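Lovastatin nonaketide synthase, polyketide synthase component (Aspergillus terreus, PDB 7CPX) builds dihydromonacolin L, the polyketide precursor of lovastatin, from nine malonyl-CoA units on its own carrier domain, using NADPH and S-adenosylmethionine, in complex with LovC. Local coordinates at residues 1264-1273 and 1820-1828; 6-16 and 264-272. The protein carries 2 engineered substitutions. All blocks are in the same frame, centred on the assembly; numbering follows the deposited sequence.

In the fold
Contacts 1 and 2 lie on opposite sides of the centre of the chain, their own centres 91 Å apart and their nearest atoms about 76 Å apart. Contact 2, residues 6-16 with 264-272, is completed by residue 272, long before contact 1 begins at 1264. It pairs two strands of the ketosynthase sheet. Contact 1, residues 1264-1273 with 1820-1828, brings the loop after strand 1249-1260 against helix 1814-1822 and the loop that follows it, 547 residues further on. Neither belongs to an annotated catalytic site or to the NADP pocket. Contact 2 combines strand pairing with a stacked arginine; contact 1 combines a salt-bridge network with methionine and phenylalanine packing.

Contact 1 of 2, residues 1264-1273 and 1820-1828; sequences PDASTDHAMF and MNSSRRPIY
Asp1269 meets Arg1824 and Arg1825 together, and the three form a salt-bridge network between the loop that joins strands 1249-1260 and 1275-1280 and the loop after helix 1814-1822. Arg1825 takes the carboxylate side-on. Its NE reaches Asp1269 OD1 at 2.6 Å and its NH2 reaches Asp1269 OD2 at 2.5 Å, both on syn lone pairs, with carboxylate and guanidinium planes only 21° apart. Arg1824 comes from another direction: its NH2 lies 2.8 Å from Asp1269 OD1, on the anti side and tilted out of the carboxylate plane, the two flat groups 62° apart. OD1 thus accepts from two arginines, an arrangement that would be expected to stabilise the carboxylate as an anion. A bend at chi3 turns the Arg1824 guanidinium so that Pro1264 CB meets its edge, while Thr1268 O lies over one face. Ala1266 N stands over one face of the Arg1825 guanidinium and Ile1827 CD1 over the other. Farther along, the backbone N of His1270 donates to Asn1821 OD1 at 3.2 Å. The hydrophobic end belongs to Met1820, beside Met1272 and Phe1273 and next to helix 2363-2385. Its sulfur makes an oblique Met-aromatic contact, Met1820 SD standing 4.6 Å from the Phe1273 ring centroid, 50° off the normal, with Phe1273 CE2 its nearest ring atom.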
loop_
_atom_site.group_PDB
_atom_site.type_symbol
_atom_site.label_atom_id
_atom_site.label_comp_id
_atom_site.label_asym_id
_atom_site.label_seq_id
_atom_site.Cartn_x
_atom_site.Cartn_y
_atom_site.Cartn_z
ATOM N N PRO A 1264 8.881 -18.113 -29.511
ATOM C CA PRO A 1264 8.728 -18.540 -30.905
ATOM C C PRO A 1264 8.847 -20.049 -31.041
ATOM O O PRO A 1264 9.618 -20.698 -30.330
ATOM C CB PRO A 1264 9.867 -17.816 -31.631
ATOM C CG PRO A 1264 10.287 -16.723 -30.719
ATOM C CD PRO A 1264 10.043 -17.225 -29.339
ATOM N N ASP A 1265 8.075 -20.601 -31.967
ATOM C CA ASP A 1265 8.057 -22.027 -32.242
ATOM C C ASP A 1265 8.530 -22.286 -33.665
ATOM O O ASP A 1265 8.707 -21.366 -34.468
ATOM C CB ASP A 1265 6.651 -22.601 -32.035
ATOM C CG ASP A 1265 6.112 -22.336 -30.645
ATOM O OD1 ASP A 1265 6.923 -22.243 -29.699
ATOM O OD2 ASP A 1265 4.878 -22.219 -30.495
ATOM N N ALA A 1266 8.736 -23.567 -33.971
ATOM C CA ALA A 1266 9.128 -23.939 -35.325
ATOM C C ALA A 1266 8.066 -23.539 -36.337
ATOM O O ALA A 1266 8.381 -23.300 -37.509
ATOM C CB ALA A 1266 9.394 -25.442 -35.400
ATOM N N SER A 1267 6.803 -23.459 -35.910
ATOM C CA SER A 1267 5.748 -23.012 -36.810
ATOM C C SER A 1267 5.981 -21.578 -37.264
ATOM O O SER A 1267 5.548 -21.194 -38.357
ATOM C CB SER A 1267 4.387 -23.137 -36.128
ATOM O OG SER A 1267 4.339 -22.357 -34.945
ATOM N N THR A 1268 6.658 -20.777 -36.446
ATOM C CA THR A 1268 6.998 -19.409 -36.814
ATOM C C THR A 1268 8.255 -19.328 -37.666
ATOM O O THR A 1268 8.629 -18.228 -38.084
ATOM C CB THR A 1268 7.183 -18.550 -35.558
ATOM O OG1 THR A 1268 8.333 -18.999 -34.831
ATOM C CG2 THR A 1268 5.957 -18.638 -34.663
ATOM N N ASP A 1269 8.915 -20.453 -37.927
ATOM C CA ASP A 1269 10.133 -20.434 -38.722
ATOM C C ASP A 1269 9.900 -19.938 -40.144
ATOM O O ASP A 1269 8.880 -20.240 -40.769
ATOM C CB ASP A 1269 10.839 -21.792 -38.707
ATOM C CG ASP A 1269 11.443 -22.116 -37.357
ATOM O OD1 ASP A 1269 11.307 -21.291 -36.429
ATOM O OD2 ASP A 1269 12.057 -23.196 -37.222
ATOM N N HIS A 1270 10.858 -19.168 -40.647
ATOM C CA HIS A 1270 10.826 -18.673 -42.018
ATOM C C HIS A 1270 11.521 -19.658 -42.951
ATOM O O HIS A 1270 12.747 -19.794 -42.924
ATOM C CB HIS A 1270 11.385 -17.256 -42.126
ATOM C CG HIS A 1270 11.030 -16.566 -43.404
ATOM N ND1 HIS A 1270 9.727 -16.337 -43.789
ATOM C CD2 HIS A 1270 11.808 -16.054 -44.386
ATOM C CE1 HIS A 1270 9.717 -15.712 -44.952
ATOM N NE2 HIS A 1270 10.967 -15.527 -45.335
ATOM N N ALA A 1271 10.732 -20.346 -43.778
ATOM C CA ALA A 1271 11.232 -21.414 -44.633
ATOM C C ALA A 1271 11.630 -20.923 -46.018
ATOM O O ALA A 1271 11.553 -21.687 -46.988
ATOM C CB ALA A 1271 10.182 -22.521 -44.746
ATOM N N MET A 1272 12.058 -19.666 -46.141
ATOM C CA MET A 1272 12.356 -19.123 -47.462
ATOM C C MET A 1272 13.493 -19.888 -48.128
ATOM O O MET A 1272 13.417 -20.219 -49.317
ATOM C CB MET A 1272 12.694 -17.636 -47.353
ATOM C CG MET A 1272 13.999 -17.329 -46.631
ATOM S SD MET A 1272 14.349 -15.563 -46.574
ATOM C CE MET A 1272 16.126 -15.584 -46.372
ATOM N N PHE A 1273 14.545 -20.196 -47.374
ATOM C CA PHE A 1273 15.706 -20.859 -47.955
ATOM C C PHE A 1273 15.319 -22.215 -48.528
ATOM O O PHE A 1273 14.507 -22.946 -47.954
ATOM C CB PHE A 1273 16.803 -21.038 -46.905
ATOM C CG PHE A 1273 17.562 -19.780 -46.588
ATOM C CD1 PHE A 1273 18.093 -18.997 -47.594
ATOM C CD2 PHE A 1273 17.750 -19.390 -45.276
ATOM C CE1 PHE A 1273 18.796 -17.849 -47.298
ATOM C CE2 PHE A 1273 18.448 -18.242 -44.974
ATOM C CZ PHE A 1273 18.972 -17.469 -45.986
ATOM N N MET A 1820 19.378 -19.100 -40.060
ATOM C CA MET A 1820 18.630 -17.847 -40.072
ATOM C C MET A 1820 17.700 -17.749 -38.870
ATOM O O MET A 1820 17.605 -16.694 -38.232
ATOM C CB MET A 1820 17.836 -17.725 -41.372
ATOM C CG MET A 1820 16.961 -16.482 -41.454
ATOM S SD MET A 1820 16.015 -16.388 -42.984
ATOM C CE MET A 1820 15.037 -17.884 -42.873
ATOM N N ASN A 1821 17.000 -18.838 -38.548
ATOM C CA ASN A 1821 16.011 -18.799 -37.479
ATOM C C ASN A 1821 16.636 -18.833 -36.092
ATOM O O ASN A 1821 15.970 -18.462 -35.121
ATOM C CB ASN A 1821 15.032 -19.960 -37.640
ATOM C CG ASN A 1821 14.211 -19.853 -38.906
ATOM O OD1 ASN A 1821 13.741 -18.773 -39.264
ATOM N ND2 ASN A 1821 14.044 -20.971 -39.600
ATOM N N SER A 1822 17.892 -19.266 -35.974
ATOM C CA SER A 1822 18.571 -19.215 -34.688
ATOM C C SER A 1822 18.720 -17.788 -34.198
ATOM O O SER A 1822 18.789 -17.557 -32.986
ATOM C CB SER A 1822 19.943 -19.876 -34.792
ATOM O OG SER A 1822 20.754 -19.209 -35.742
ATOM N N SER A 1823 18.769 -16.829 -35.120
ATOM C CA SER A 1823 18.748 -15.424 -34.747
ATOM C C SER A 1823 17.484 -15.066 -33.978
ATOM O O SER A 1823 17.485 -14.084 -33.229
ATOM C CB SER A 1823 18.871 -14.571 -36.011
ATOM O OG SER A 1823 18.562 -13.214 -35.767
ATOM N N ARG A 1824 16.420 -15.859 -34.123
ATOM C CA ARG A 1824 15.126 -15.547 -33.538
ATOM C C ARG A 1824 14.699 -16.496 -32.428
ATOM O O ARG A 1824 13.837 -16.125 -31.626
ATOM C CB ARG A 1824 14.047 -15.549 -34.631
ATOM C CG ARG A 1824 12.657 -15.156 -34.161
ATOM C CD ARG A 1824 11.699 -15.093 -35.332
ATOM N NE ARG A 1824 11.824 -16.283 -36.161
ATOM C CZ ARG A 1824 11.319 -17.468 -35.845
ATOM N NH1 ARG A 1824 10.604 -17.643 -34.747
ATOM N NH2 ARG A 1824 11.547 -18.503 -36.644
ATOM N N ARG A 1825 15.260 -17.699 -32.361
ATOM C CA ARG A 1825 14.903 -18.650 -31.317
ATOM C C ARG A 1825 16.047 -19.640 -31.157
ATOM O O ARG A 1825 16.918 -19.732 -32.028
ATOM C CB ARG A 1825 13.593 -19.381 -31.648
ATOM C CG ARG A 1825 13.683 -20.339 -32.824
ATOM C CD ARG A 1825 12.319 -20.923 -33.148
ATOM N NE ARG A 1825 12.382 -21.969 -34.161
ATOM C CZ ARG A 1825 12.602 -23.252 -33.906
ATOM N NH1 ARG A 1825 12.812 -23.687 -32.676
ATOM N NH2 ARG A 1825 12.616 -24.120 -34.914
ATOM N N PRO A 1826 16.075 -20.396 -30.053
ATOM C CA PRO A 1826 17.183 -21.335 -29.835
ATOM C C PRO A 1826 17.091 -22.572 -30.715
ATOM O O PRO A 1826 16.590 -23.618 -30.293
ATOM C CB PRO A 1826 17.058 -21.694 -28.345
ATOM C CG PRO A 1826 16.109 -20.694 -27.766
ATOM C CD PRO A 1826 15.196 -20.316 -28.878
ATOM N N ILE A 1827 17.570 -22.455 -31.948
ATOM C CA ILE A 1827 17.586 -23.582 -32.872
ATOM C C ILE A 1827 18.760 -24.486 -32.523
ATOM O O ILE A 1827 19.894 -24.019 -32.368
ATOM C CB ILE A 1827 17.680 -23.094 -34.325
ATOM C CG1 ILE A 1827 16.488 -22.191 -34.673
ATOM C CG2 ILE A 1827 17.773 -24.284 -35.263
ATOM C CD1 ILE A 1827 15.374 -22.871 -35.443
ATOM N N TYR A 1828 18.493 -25.783 -32.405
ATOM C CA TYR A 1828 19.506 -26.773 -32.061
ATOM C C TYR A 1828 19.737 -27.706 -33.241
ATOM O O TYR A 1828 18.780 -28.174 -33.865
ATOM C CB TYR A 1828 19.091 -27.578 -30.829
ATOM C CG TYR A 1828 19.099 -26.781 -29.546
ATOM C CD1 TYR A 1828 20.280 -26.558 -28.854
ATOM C CD2 TYR A 1828 17.926 -26.256 -29.025
ATOM C CE1 TYR A 1828 20.293 -25.831 -27.683
ATOM C CE2 TYR A 1828 17.931 -25.528 -27.854
ATOM C CZ TYR A 1828 19.117 -25.319 -27.187
ATOM O OH TYR A 1828 19.127 -24.593 -26.017
#

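Contact 2 of 2, residues 6-16 and 264-272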
loop_
_atom_site.group_PDB
_atom_site.type_symbol
_atom_site.label_atom_id
_atom_site.label_comp_id
_atom_site.label_asym_id
_atom_site.label_seq_id
_atom_site.Cartn_x
_atom_site.Cartn_y
_atom_site.Cartn_z
ATOM N N TYR A 6 -63.938 9.959 13.140
ATOM C CA TYR A 6 -63.522 9.115 12.036
ATOM C C TYR A 6 -63.424 7.658 12.485
ATOM O O TYR A 6 -63.281 7.373 13.676
ATOM C CB TYR A 6 -62.184 9.598 11.486
ATOM C CG TYR A 6 -62.204 11.044 11.037
ATOM C CD1 TYR A 6 -63.372 11.632 10.573
ATOM C CD2 TYR A 6 -61.058 11.821 11.087
ATOM C CE1 TYR A 6 -63.397 12.948 10.166
ATOM C CE2 TYR A 6 -61.073 13.140 10.681
ATOM C CZ TYR A 6 -62.245 13.700 10.221
ATOM O OH TYR A 6 -62.268 15.014 9.815
ATOM N N PRO A 7 -63.507 6.708 11.539
ATOM C CA PRO A 7 -63.527 5.288 11.918
ATOM C C PRO A 7 -62.373 4.911 12.829
ATOM O O PRO A 7 -62.581 4.410 13.939
ATOM C CB PRO A 7 -63.437 4.562 10.569
ATOM C CG PRO A 7 -63.943 5.540 9.573
ATOM C CD PRO A 7 -63.537 6.889 10.077
ATOM N N ASN A 8 -61.150 5.149 12.368
ATOM C CA ASN A 8 -59.968 4.997 13.200
ATOM C C ASN A 8 -59.633 6.341 13.829
ATOM O O ASN A 8 -59.695 7.380 13.166
ATOM C CB ASN A 8 -58.785 4.483 12.381
ATOM C CG ASN A 8 -59.025 3.098 11.817
ATOM O OD1 ASN A 8 -59.036 2.902 10.602
ATOM N ND2 ASN A 8 -59.220 2.126 12.700
ATOM N N GLU A 9 -59.288 6.316 15.108
ATOM C CA GLU A 9 -59.073 7.558 15.829
ATOM C C GLU A 9 -57.990 8.376 15.131
ATOM O O GLU A 9 -56.882 7.865 14.907
ATOM C CB GLU A 9 -58.676 7.283 17.277
ATOM C CG GLU A 9 -58.482 8.544 18.102
ATOM C CD GLU A 9 -58.525 8.277 19.593
ATOM O OE1 GLU A 9 -58.590 7.093 19.986
ATOM O OE2 GLU A 9 -58.494 9.252 20.373
ATOM N N PRO A 10 -58.259 9.632 14.773
ATOM C CA PRO A 10 -57.266 10.403 14.015
ATOM C C PRO A 10 -56.063 10.786 14.854
ATOM O O PRO A 10 -56.179 11.560 15.809
ATOM C CB PRO A 10 -58.054 11.639 13.571
ATOM C CG PRO A 10 -59.085 11.808 14.620
ATOM C CD PRO A 10 -59.473 10.420 15.038
ATOM N N ILE A 11 -54.897 10.245 14.502
ATOM C CA ILE A 11 -53.685 10.653 15.183
ATOM C C ILE A 11 -53.447 12.130 14.896
ATOM O O ILE A 11 -54.023 12.709 13.972
ATOM C CB ILE A 11 -52.498 9.787 14.734
ATOM C CG1 ILE A 11 -52.804 8.312 14.998
ATOM C CG2 ILE A 11 -51.233 10.192 15.449
ATOM C CD1 ILE A 11 -53.207 8.004 16.424
ATOM N N VAL A 12 -52.606 12.756 15.713
ATOM C CA VAL A 12 -52.401 14.195 15.615
ATOM C C VAL A 12 -50.922 14.513 15.778
ATOM O O VAL A 12 -50.274 14.033 16.713
ATOM C CB VAL A 12 -53.250 14.943 16.660
ATOM C CG1 VAL A 12 -52.633 14.840 18.031
ATOM C CG2 VAL A 12 -53.424 16.383 16.264
ATOM N N VAL A 13 -50.392 15.316 14.858
ATOM C CA VAL A 13 -49.055 15.885 14.991
ATOM C C VAL A 13 -49.170 17.110 15.889
ATOM O O VAL A 13 -49.738 18.133 15.488
ATOM C CB VAL A 13 -48.458 16.258 13.632
ATOM C CG1 VAL A 13 -47.065 16.823 13.819
ATOM C CG2 VAL A 13 -48.424 15.063 12.706
ATOM N N VAL A 14 -48.624 17.004 17.101
ATOM C CA VAL A 14 -48.656 18.102 18.059
ATOM C C VAL A 14 -47.390 18.945 18.019
ATOM O O VAL A 14 -47.418 20.110 18.438
ATOM C CB VAL A 14 -48.863 17.572 19.488
ATOM C CG1 VAL A 14 -50.189 16.858 19.602
ATOM C CG2 VAL A 14 -47.735 16.631 19.877
ATOM N N GLY A 15 -46.283 18.391 17.544
ATOM C CA GLY A 15 -45.037 19.128 17.485
ATOM C C GLY A 15 -44.053 18.423 16.586
ATOM O O GLY A 15 -44.202 17.236 16.276
ATOM N N SER A 16 -43.035 19.172 16.170
ATOM C CA SER A 16 -42.046 18.631 15.255
ATOM C C SER A 16 -40.697 19.289 15.497
ATOM O O SER A 16 -40.612 20.430 15.957
ATOM C CB SER A 16 -42.471 18.826 13.795
ATOM O OG SER A 16 -42.683 20.196 13.504
ATOM N N ASP A 264 -52.207 19.912 24.288
ATOM C CA ASP A 264 -51.049 20.105 23.427
ATOM C C ASP A 264 -51.474 20.786 22.134
ATOM O O ASP A 264 -52.400 20.326 21.457
ATOM C CB ASP A 264 -50.379 18.766 23.119
ATOM C CG ASP A 264 -49.898 18.055 24.366
ATOM O OD1 ASP A 264 -49.526 18.743 25.339
ATOM O OD2 ASP A 264 -49.892 16.806 24.373
ATOM N N THR A 265 -50.798 21.882 21.795
ATOM C CA THR A 265 -51.081 22.568 20.543
ATOM C C THR A 265 -50.842 21.628 19.372
ATOM O O THR A 265 -49.842 20.905 19.330
ATOM C CB THR A 265 -50.210 23.817 20.410
ATOM O OG1 THR A 265 -50.569 24.762 21.424
ATOM C CG2 THR A 265 -50.399 24.454 19.043
ATOM N N ILE A 266 -51.760 21.642 18.424
ATOM C CA ILE A 266 -51.778 20.675 17.337
ATOM C C ILE A 266 -51.208 21.302 16.076
ATOM O O ILE A 266 -51.585 22.415 15.689
ATOM C CB ILE A 266 -53.209 20.161 17.101
ATOM C CG1 ILE A 266 -53.608 19.216 18.237
ATOM C CG2 ILE A 266 -53.301 19.488 15.743
ATOM C CD1 ILE A 266 -55.081 18.883 18.281
ATOM N N GLU A 267 -50.296 20.581 15.429
ATOM C CA GLU A 267 -49.772 20.991 14.134
ATOM C C GLU A 267 -50.651 20.491 12.995
ATOM O O GLU A 267 -50.898 21.222 12.031
ATOM C CB GLU A 267 -48.340 20.485 13.951
ATOM C CG GLU A 267 -47.336 21.096 14.909
ATOM C CD GLU A 267 -45.906 20.762 14.537
ATOM O OE1 GLU A 267 -45.706 19.901 13.655
ATOM O OE2 GLU A 267 -44.980 21.362 15.122
ATOM N N CYS A 268 -51.127 19.252 13.081
ATOM C CA CYS A 268 -52.049 18.742 12.072
ATOM C C CYS A 268 -52.660 17.450 12.590
ATOM O O CYS A 268 -52.354 17.002 13.694
ATOM C CB CYS A 268 -51.356 18.518 10.726
ATOM S SG CYS A 268 -50.095 17.232 10.735
ATOM N N VAL A 269 -53.521 16.852 11.776
ATOM C CA VAL A 269 -54.219 15.622 12.124
ATOM C C VAL A 269 -53.914 14.593 11.048
ATOM O O VAL A 269 -54.356 14.729 9.903
ATOM C CB VAL A 269 -55.731 15.845 12.257
ATOM C CG1 VAL A 269 -56.475 14.533 12.101
ATOM C CG2 VAL A 269 -56.058 16.481 13.593
ATOM N N ILE A 270 -53.175 13.550 11.416
ATOM C CA ILE A 270 -52.981 12.390 10.554
ATOM C C ILE A 270 -54.234 11.531 10.701
ATOM O O ILE A 270 -54.373 10.762 11.656
ATOM C CB ILE A 270 -51.712 11.616 10.912
ATOM C CG1 ILE A 270 -50.497 12.541 10.834
ATOM C CG2 ILE A 270 -51.531 10.437 9.975
ATOM C CD1 ILE A 270 -49.201 11.882 11.231
ATOM N N ARG A 271 -55.166 11.689 9.761
ATOM C CA ARG A 271 -56.424 10.956 9.827
ATOM C C ARG A 271 -56.208 9.469 9.592
ATOM O O ARG A 271 -56.810 8.631 10.274
ATOM C CB ARG A 271 -57.399 11.528 8.801
ATOM C CG ARG A 271 -58.719 10.796 8.704
ATOM C CD ARG A 271 -59.722 11.611 7.910
ATOM N NE ARG A 271 -61.021 10.958 7.815
ATOM C CZ ARG A 271 -62.143 11.572 7.465
ATOM N NH1 ARG A 271 -62.168 12.868 7.201
ATOM N NH2 ARG A 271 -63.269 10.870 7.385
ATOM N N GLU A 272 -55.354 9.120 8.634
ATOM C CA GLU A 272 -55.096 7.726 8.314
ATOM C C GLU A 272 -53.748 7.630 7.618
ATOM O O GLU A 272 -53.330 8.553 6.916
ATOM C CB GLU A 272 -56.201 7.144 7.427
ATOM C CG GLU A 272 -56.074 5.656 7.156
ATOM C CD GLU A 272 -56.235 4.819 8.408
ATOM O OE1 GLU A 272 -56.648 5.373 9.448
ATOM O OE2 GLU A 272 -55.945 3.605 8.354
#
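One face of the Tyr6 ring carries the guanidinium of Arg271, laid flat with the planes 6° apart. Arg271 CZ sits 3.3 Å from the Tyr6 ring centroid and 12° off its normal, which meets the geometry of a cation-pi stack; Arg271 CD adds a CH-pi contact over the same face. The side chain gets there stretched out, with CG anti to the backbone N and the chain extended as far as NE. At its rim the guanidinium has polar partners beyond the stack: NH1 forms a salt bridge with Glu446 and NH2 bonds to Ala303 O, which would fix its rotation over the ring.

Beyond this stack, strands 11-16 and 268-272 run antiparallel, their directions 156° apart. Glu267 and Cys268 both face Val13 in a classic beta bulge: Val13 O accepts from Glu267 N at 2.5 Å and from Cys268 N at 3.0 Å, both in the carbonyl plane. On the face bearing Val13, its CG2 branch packs alongside Cys268 SG at 3.4 Å and against Ile270 CD1 at 3.6 Å. Val269, whose side chain is on the opposite face, meets Pro10 CB with its CG1 at 3.6 Å. At the far end the Glu267 carboxylate reaches Ser16, with both OE1 and OE2 3.0 Å from Ser16 OG.

Within the thiolase-type ketosynthase sheet, strand 11-19 lies between 247-255 and 268-277. Helices 183-196 and 369-386 cover the Val13 face, touching Ile11, Cys268 and Ile270, and strand 439-446 continues the sheet beyond 268-277.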